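Local coordinates for ancylostoma secreted protein 1 (Necator americanus, PDB 3NT8) that is a secreted two-CAP-domain protein of the human hookworm, probably associated with the transition of infective larvae to parasitism, at residues S116-I119 with E120-L123; L314-K318 with N319-K323. All blocks are in the same frame, centred on the assembly; numbering follows the deposited sequence.

Interaction 1: residues S116-I119 with E120-L123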
ATOM      1  N   SER A 116     -15.970  29.215  -3.904  1.00 22.30           N
ATOM      2  CA  SER A 116     -16.608  28.030  -3.379  1.00 21.50           C
ATOM      3  C   SER A 116     -17.476  27.300  -4.443  1.00 22.22           C
ATOM      4  O   SER A 116     -17.706  26.077  -4.366  1.00 19.57           O
ATOM      5  CB  SER A 116     -17.367  28.400  -2.104  1.00 21.55           C
ATOM      6  OG  SER A 116     -18.338  29.416  -2.383  1.00 27.68           O
ATOM      7  N   VAL A 117     -17.905  28.017  -5.485  1.00 22.65           N
ATOM      8  CA  VAL A 117     -18.798  27.370  -6.484  1.00 23.16           C
ATOM      9  C   VAL A 117     -18.064  26.450  -7.436  1.00 22.39           C
ATOM     10  O   VAL A 117     -18.685  25.682  -8.196  1.00 21.60           O
ATOM     11  CB  VAL A 117     -19.714  28.362  -7.237  1.00 23.77           C
ATOM     12  CG1 VAL A 117     -20.575  29.135  -6.192  1.00 25.75           C
ATOM     13  CG2 VAL A 117     -18.882  29.311  -8.123  1.00 22.73           C
ATOM     14  N   LYS A 118     -16.739  26.511  -7.351  1.00 21.27           N
ATOM     15  CA  LYS A 118     -15.908  25.632  -8.136  1.00 20.95           C
ATOM     16  C   LYS A 118     -15.525  24.360  -7.389  1.00 19.91           C
ATOM     17  O   LYS A 118     -14.790  23.508  -7.940  1.00 18.08           O
ATOM     18  CB  LYS A 118     -14.665  26.382  -8.613  1.00 21.83           C
ATOM     19  CG  LYS A 118     -14.933  27.314  -9.758  1.00 25.19           C
ATOM     20  CD  LYS A 118     -15.119  26.564 -11.091  1.00 25.43           C
ATOM     21  CE  LYS A 118     -15.628  27.480 -12.147  1.00 28.96           C
ATOM     22  NZ  LYS A 118     -15.779  26.739 -13.423  1.00 30.84           N
ATOM     23  N   ILE A 119     -16.005  24.201  -6.151  1.00 18.76           N
ATOM     24  CA  ILE A 119     -15.649  23.000  -5.409  1.00 19.03           C
ATOM     25  C   ILE A 119     -16.310  21.746  -6.017  1.00 18.99           C
ATOM     26  O   ILE A 119     -15.669  20.721  -6.160  1.00 20.70           O
ATOM     27  CB  ILE A 119     -15.956  23.075  -3.892  1.00 18.82           C
ATOM     28  CG1 ILE A 119     -15.085  24.121  -3.180  1.00 19.13           C
ATOM     29  CG2 ILE A 119     -15.725  21.655  -3.247  1.00 16.42           C
ATOM     30  CD1 ILE A 119     -15.566  24.340  -1.714  1.00 20.17           C
ATOM     31  N   GLU A 120     -17.572  21.837  -6.365  1.00 18.17           N
ATOM     32  CA  GLU A 120     -18.315  20.698  -6.806  1.00 19.81           C
ATOM     33  C   GLU A 120     -17.903  20.223  -8.193  1.00 19.68           C
ATOM     34  O   GLU A 120     -17.707  19.038  -8.401  1.00 19.60           O
ATOM     35  CB  GLU A 120     -19.834  20.959  -6.704  1.00 20.43           C
ATOM     36  CG  GLU A 120     -20.728  19.650  -6.815  1.00 23.86           C
ATOM     37  CD  GLU A 120     -20.873  19.052  -8.232  1.00 28.27           C
ATOM     38  OE1 GLU A 120     -20.767  19.778  -9.291  1.00 26.82           O
ATOM     39  OE2 GLU A 120     -21.131  17.819  -8.282  1.00 27.27           O
ATOM     40  N   PRO A 121     -17.775  21.160  -9.142  1.00 20.65           N
ATOM     41  CA  PRO A 121     -17.368  20.716 -10.449  1.00 19.99           C
ATOM     42  C   PRO A 121     -15.907  20.260 -10.473  1.00 19.21           C
ATOM     43  O   PRO A 121     -15.558  19.484 -11.347  1.00 18.99           O
ATOM     44  CB  PRO A 121     -17.630  21.958 -11.352  1.00 20.02           C
ATOM     45  CG  PRO A 121     -17.441  23.107 -10.404  1.00 22.77           C
ATOM     46  CD  PRO A 121     -18.177  22.585  -9.151  1.00 19.67           C
ATOM     47  N   THR A 122     -15.057  20.753  -9.553  1.00 16.71           N
ATOM     48  CA  THR A 122     -13.685  20.208  -9.437  1.00 14.79           C
ATOM     49  C   THR A 122     -13.686  18.732  -8.999  1.00 15.84           C
ATOM     50  O   THR A 122     -13.041  17.868  -9.614  1.00 15.26           O
ATOM     51  CB  THR A 122     -12.809  20.983  -8.447  1.00 12.82           C
ATOM     52  OG1 THR A 122     -12.712  22.315  -8.919  1.00 14.25           O
ATOM     53  CG2 THR A 122     -11.388  20.396  -8.381  1.00 12.40           C
ATOM     54  N   LEU A 123     -14.410  18.471  -7.919  1.00 15.26           N
ATOM     55  CA  LEU A 123     -14.428  17.163  -7.329  1.00 15.99           C
ATOM     56  C   LEU A 123     -15.169  16.156  -8.281  1.00 17.14           C
ATOM     57  O   LEU A 123     -14.743  14.989  -8.436  1.00 18.08           O
ATOM     58  CB  LEU A 123     -14.974  17.207  -5.899  1.00 14.01           C
ATOM     59  CG  LEU A 123     -13.892  17.328  -4.790  1.00 17.58           C
ATOM     60  CD1 LEU A 123     -13.166  18.636  -4.938  1.00 21.31           C
ATOM     61  CD2 LEU A 123     -14.508  17.320  -3.461  1.00 14.32           C
TER
HETATM   62  O   HOH W   1     -19.176  23.734  -5.263  1.00 20.53           O

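Interaction 2: residues L314-K318 with N319-K323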
ATOM      1  N   LEU A 314       7.371  11.183   0.240  1.00 27.17           N
ATOM      2  CA  LEU A 314       8.360  11.381   1.288  1.00 28.08           C
ATOM      3  C   LEU A 314       7.768  11.159   2.627  1.00 28.50           C
ATOM      4  O   LEU A 314       6.608  11.429   2.831  1.00 30.01           O
ATOM      5  CB  LEU A 314       9.003  12.763   1.238  1.00 28.20           C
ATOM      6  CG  LEU A 314      10.051  13.006   0.163  1.00 30.32           C
ATOM      7  CD1 LEU A 314       9.408  13.352  -1.153  1.00 31.98           C
ATOM      8  CD2 LEU A 314      10.927  14.165   0.646  1.00 38.57           C
ATOM      9  N   LYS A 315       8.561  10.616   3.535  1.00 28.31           N
ATOM     10  CA  LYS A 315       8.116  10.344   4.907  1.00 29.12           C
ATOM     11  C   LYS A 315       6.830   9.490   4.969  1.00 28.75           C
ATOM     12  O   LYS A 315       5.965   9.647   5.866  1.00 28.68           O
ATOM     13  CB  LYS A 315       8.026  11.649   5.738  1.00 30.12           C
ATOM     14  CG  LYS A 315       9.384  12.379   5.917  1.00 30.17           C
ATOM     15  CD  LYS A 315       9.337  13.322   7.102  1.00 34.05           C
ATOM     16  CE  LYS A 315      10.686  14.026   7.358  1.00 39.99           C
ATOM     17  NZ  LYS A 315      10.524  15.282   8.208  1.00 41.94           N
ATOM     18  N   PHE A 316       6.745   8.524   4.044  1.00 28.16           N
ATOM     19  CA  PHE A 316       5.533   7.692   3.905  1.00 27.17           C
ATOM     20  C   PHE A 316       5.325   6.828   5.120  1.00 26.31           C
ATOM     21  O   PHE A 316       6.266   6.232   5.634  1.00 26.21           O
ATOM     22  CB  PHE A 316       5.572   6.864   2.618  1.00 27.00           C
ATOM     23  CG  PHE A 316       4.275   6.239   2.264  1.00 27.24           C
ATOM     24  CD1 PHE A 316       3.129   7.004   2.092  1.00 25.38           C
ATOM     25  CD2 PHE A 316       4.197   4.861   2.047  1.00 27.81           C
ATOM     26  CE1 PHE A 316       1.920   6.382   1.717  1.00 28.77           C
ATOM     27  CE2 PHE A 316       2.994   4.240   1.692  1.00 27.14           C
ATOM     28  CZ  PHE A 316       1.854   5.004   1.519  1.00 27.56           C
ATOM     29  N   ASP A 317       4.101   6.780   5.619  1.00 25.76           N
ATOM     30  CA  ASP A 317       3.834   5.997   6.810  1.00 26.41           C
ATOM     31  C   ASP A 317       4.585   4.639   6.755  1.00 27.53           C
ATOM     32  O   ASP A 317       4.450   3.904   5.796  1.00 27.26           O
ATOM     33  CB  ASP A 317       2.339   5.730   6.922  1.00 26.78           C
ATOM     34  CG  ASP A 317       1.986   5.003   8.175  1.00 27.94           C
ATOM     35  OD1 ASP A 317       1.608   5.660   9.162  1.00 36.34           O
ATOM     36  OD2 ASP A 317       2.114   3.770   8.206  1.00 32.30           O
ATOM     37  N   LYS A 318       5.327   4.312   7.810  1.00 28.49           N
ATOM     38  CA  LYS A 318       6.195   3.166   7.788  1.00 28.92           C
ATOM     39  C   LYS A 318       5.409   1.840   7.615  1.00 29.41           C
ATOM     40  O   LYS A 318       5.885   0.951   6.898  1.00 30.46           O
ATOM     41  CB  LYS A 318       7.091   3.143   9.023  1.00 27.97           C
ATOM     42  CG  LYS A 318       8.284   4.167   9.061  1.00 30.12           C
ATOM     43  CD  LYS A 318       9.135   3.871  10.336  1.00 31.17           C
ATOM     44  CE  LYS A 318      10.071   4.961  10.798  1.00 33.43           C
ATOM     45  NZ  LYS A 318      11.177   5.088   9.881  1.00 31.47           N
ATOM     46  N   ASN A 319       4.252   1.703   8.276  1.00 28.29           N
ATOM     47  CA  ASN A 319       3.389   0.520   8.128  1.00 27.05           C
ATOM     48  C   ASN A 319       2.765   0.404   6.750  1.00 25.57           C
ATOM     49  O   ASN A 319       2.692  -0.678   6.224  1.00 24.78           O
ATOM     50  CB  ASN A 319       2.279   0.498   9.181  1.00 27.89           C
ATOM     51  CG  ASN A 319       2.769   0.096  10.546  1.00 27.61           C
ATOM     52  OD1 ASN A 319       3.366  -0.976  10.707  1.00 29.70           O
ATOM     53  ND2 ASN A 319       2.469   0.922  11.559  1.00 25.29           N
ATOM     54  N   LYS A 320       2.294   1.527   6.190  1.00 24.53           N
ATOM     55  CA  LYS A 320       1.815   1.596   4.827  1.00 23.09           C
ATOM     56  C   LYS A 320       2.953   1.220   3.856  1.00 21.97           C
ATOM     57  O   LYS A 320       2.757   0.474   2.905  1.00 19.74           O
ATOM     58  CB  LYS A 320       1.240   3.013   4.479  1.00 22.60           C
ATOM     59  CG  LYS A 320      -0.205   3.213   4.960  1.00 25.85           C
ATOM     60  CD  LYS A 320      -0.859   4.537   4.531  1.00 25.99           C
ATOM     61  CE  LYS A 320      -2.168   4.759   5.294  1.00 27.59           C
ATOM     62  NZ  LYS A 320      -1.969   5.201   6.728  1.00 29.74           N
ATOM     63  N   ALA A 321       4.138   1.778   4.080  1.00 21.21           N
ATOM     64  CA  ALA A 321       5.286   1.449   3.216  1.00 20.82           C
ATOM     65  C   ALA A 321       5.676  -0.034   3.377  1.00 18.90           C
ATOM     66  O   ALA A 321       6.053  -0.642   2.428  1.00 17.47           O
ATOM     67  CB  ALA A 321       6.434   2.325   3.507  1.00 20.96           C
ATOM     68  N   ALA A 322       5.493  -0.620   4.547  1.00 19.91           N
ATOM     69  CA  ALA A 322       5.893  -2.019   4.765  1.00 21.55           C
ATOM     70  C   ALA A 322       4.914  -2.960   3.997  1.00 22.54           C
ATOM     71  O   ALA A 322       5.350  -3.919   3.393  1.00 21.58           O
ATOM     72  CB  ALA A 322       5.926  -2.345   6.246  1.00 21.99           C
ATOM     73  N   LYS A 323       3.622  -2.585   3.937  1.00 23.05           N
ATOM     74  CA  LYS A 323       2.588  -3.450   3.413  1.00 24.26           C
ATOM     75  C   LYS A 323       2.677  -3.347   1.884  1.00 24.61           C
ATOM     76  O   LYS A 323       2.615  -4.377   1.153  1.00 24.94           O
ATOM     77  CB  LYS A 323       1.169  -3.060   3.970  1.00 24.95           C
ATOM     78  CG  LYS A 323       0.082  -4.166   3.851  1.00 28.90           C
ATOM     79  CD  LYS A 323      -1.362  -3.687   4.062  1.00 37.03           C
ATOM     80  CE  LYS A 323      -2.394  -4.786   3.687  1.00 40.26           C
ATOM     81  NZ  LYS A 323      -2.164  -6.162   4.340  1.00 41.09           N
TER

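Interaction 1: residues S116-I119 with E120-L123
Thr122 grips the carbonyl of Lys118 twice, one turn back along the chain. Its hydroxyl OG1 lies 2.6 Å from Lys118 O, nearly along the C=O axis. Its backbone N also donates to Lys118 O, at 3.2 Å, but from well above the carbonyl plane and with a bent N-H angle of 146°. The hydroxyl can fold back because OG1 sits beside the backbone N and anti to the carbonyl carbon (chi1 -61°). Next to this, Leu123 N bonds to Ile119 O at 3.1 Å and straighter (162° at the hydrogen), the next bond along the helix. The side chains of these two residues also meet, with Ile119 CG2 4.3 Å from Leu123 CD1 on the buried side.

Pro121 has no N-H to give. Its ring sits against the preceding turn instead, with CD 3.3 Å from Val117 O and CG 3.6 Å from Lys118 O. A water accepts from Glu120 N at 2.7 Å and donates to Ser116 O. That water bridges the 3-10 turn 116-118 to the helix start, while Ile119 N bonds directly to Ser116 O.

Further out, Trp106 on strand 100-107 serves both partners of the first pair. Its NE1 is hydrogen-bonded to Thr122 OG1, and Lys118 makes a cation-pi contact with it. Ile119 packs on Asp36 and Phe40 of helix 34-52, and Thr122 touches Val173 of strand 170-177.

Chemically, the buried Thr122 hydroxyl has two partners, the Lys118 carbonyl and the indole NE1 of Trp106. With no N-H at Pro121 and the Glu120 N-H given to water, the direct bonds across this change from 3-10 turn to helix begin with those from Thr122 and Leu123.

Interaction 2: residues L314-K318 with N319-K323
Asp317 holds the first turn of helix 318-330 through both its backbone and its side chain. Its carbonyl O accepts from Ala321 N at 2.7 Å, a short and nearly linear bond (163° at the hydrogen). Its carboxylate oxygen OD2 accepts from Lys320 N at 3.0 Å, using the lone pair that points away from OD1; the angle is 167°. The carboxylate reaches forward to the N-H of Lys320, with CG anti to the backbone N (chi1 -176°). One residue on, Ala322 N bonds to Lys318 O at 2.9 Å, with a more bent geometry.

The Lys320 amine lies near the carboxylate, but NZ is 4.4 Å from Asp317 OD1, beyond a salt bridge; any attraction is probably modest.

Phe316 precedes the cap and packs against the same turn. Its CE2 lies 3.5 Å from Lys320 CB and its CD2 3.7 Å from Ala321 CB. The ring meets the turn obliquely, and the Lys320 chain runs roughly perpendicular to the Phe316 side chain. The ring also touches Val180, in a loop, while its backbone N is bonded to the hydroxyl of Thr381. Ala321 rests on Val374 of strand 369-376.

The amine of Lys318 is bonded to the carbonyl of Val374, and its charge makes a cation-pi contact with Phe376. Ala322 packs on Thr240 and Phe241 of helix 235-253.

An aspartate N-cap of this kind is a common way to start a helix, satisfying an N-H of the first turn. The helix follows strand 305-311 and touches both strand 369-376 and helix 235-253, within the alpha-beta-alpha sandwich known for CAP domains.

In the fold
Interactions 1 and 2 both form the start of a helix, one in each of the two CAP domains of the chain. Their centres are 31 Å apart and they do not touch. The places correspond: each follows a strand at the edge of a four-stranded sheet and leads to a helix near another helix, 34-52 or 235-253. Interaction 1 lies far from the centre of the chain and interaction 2 near it, yet both mix buried with more exposed residues. The chemistry differs. Interaction 1 relies on neutral groups, a hydroxyl and a bridging water, whereas interaction 2 has a carboxylate as N-cap. Each has a lysine in a cation-pi contact.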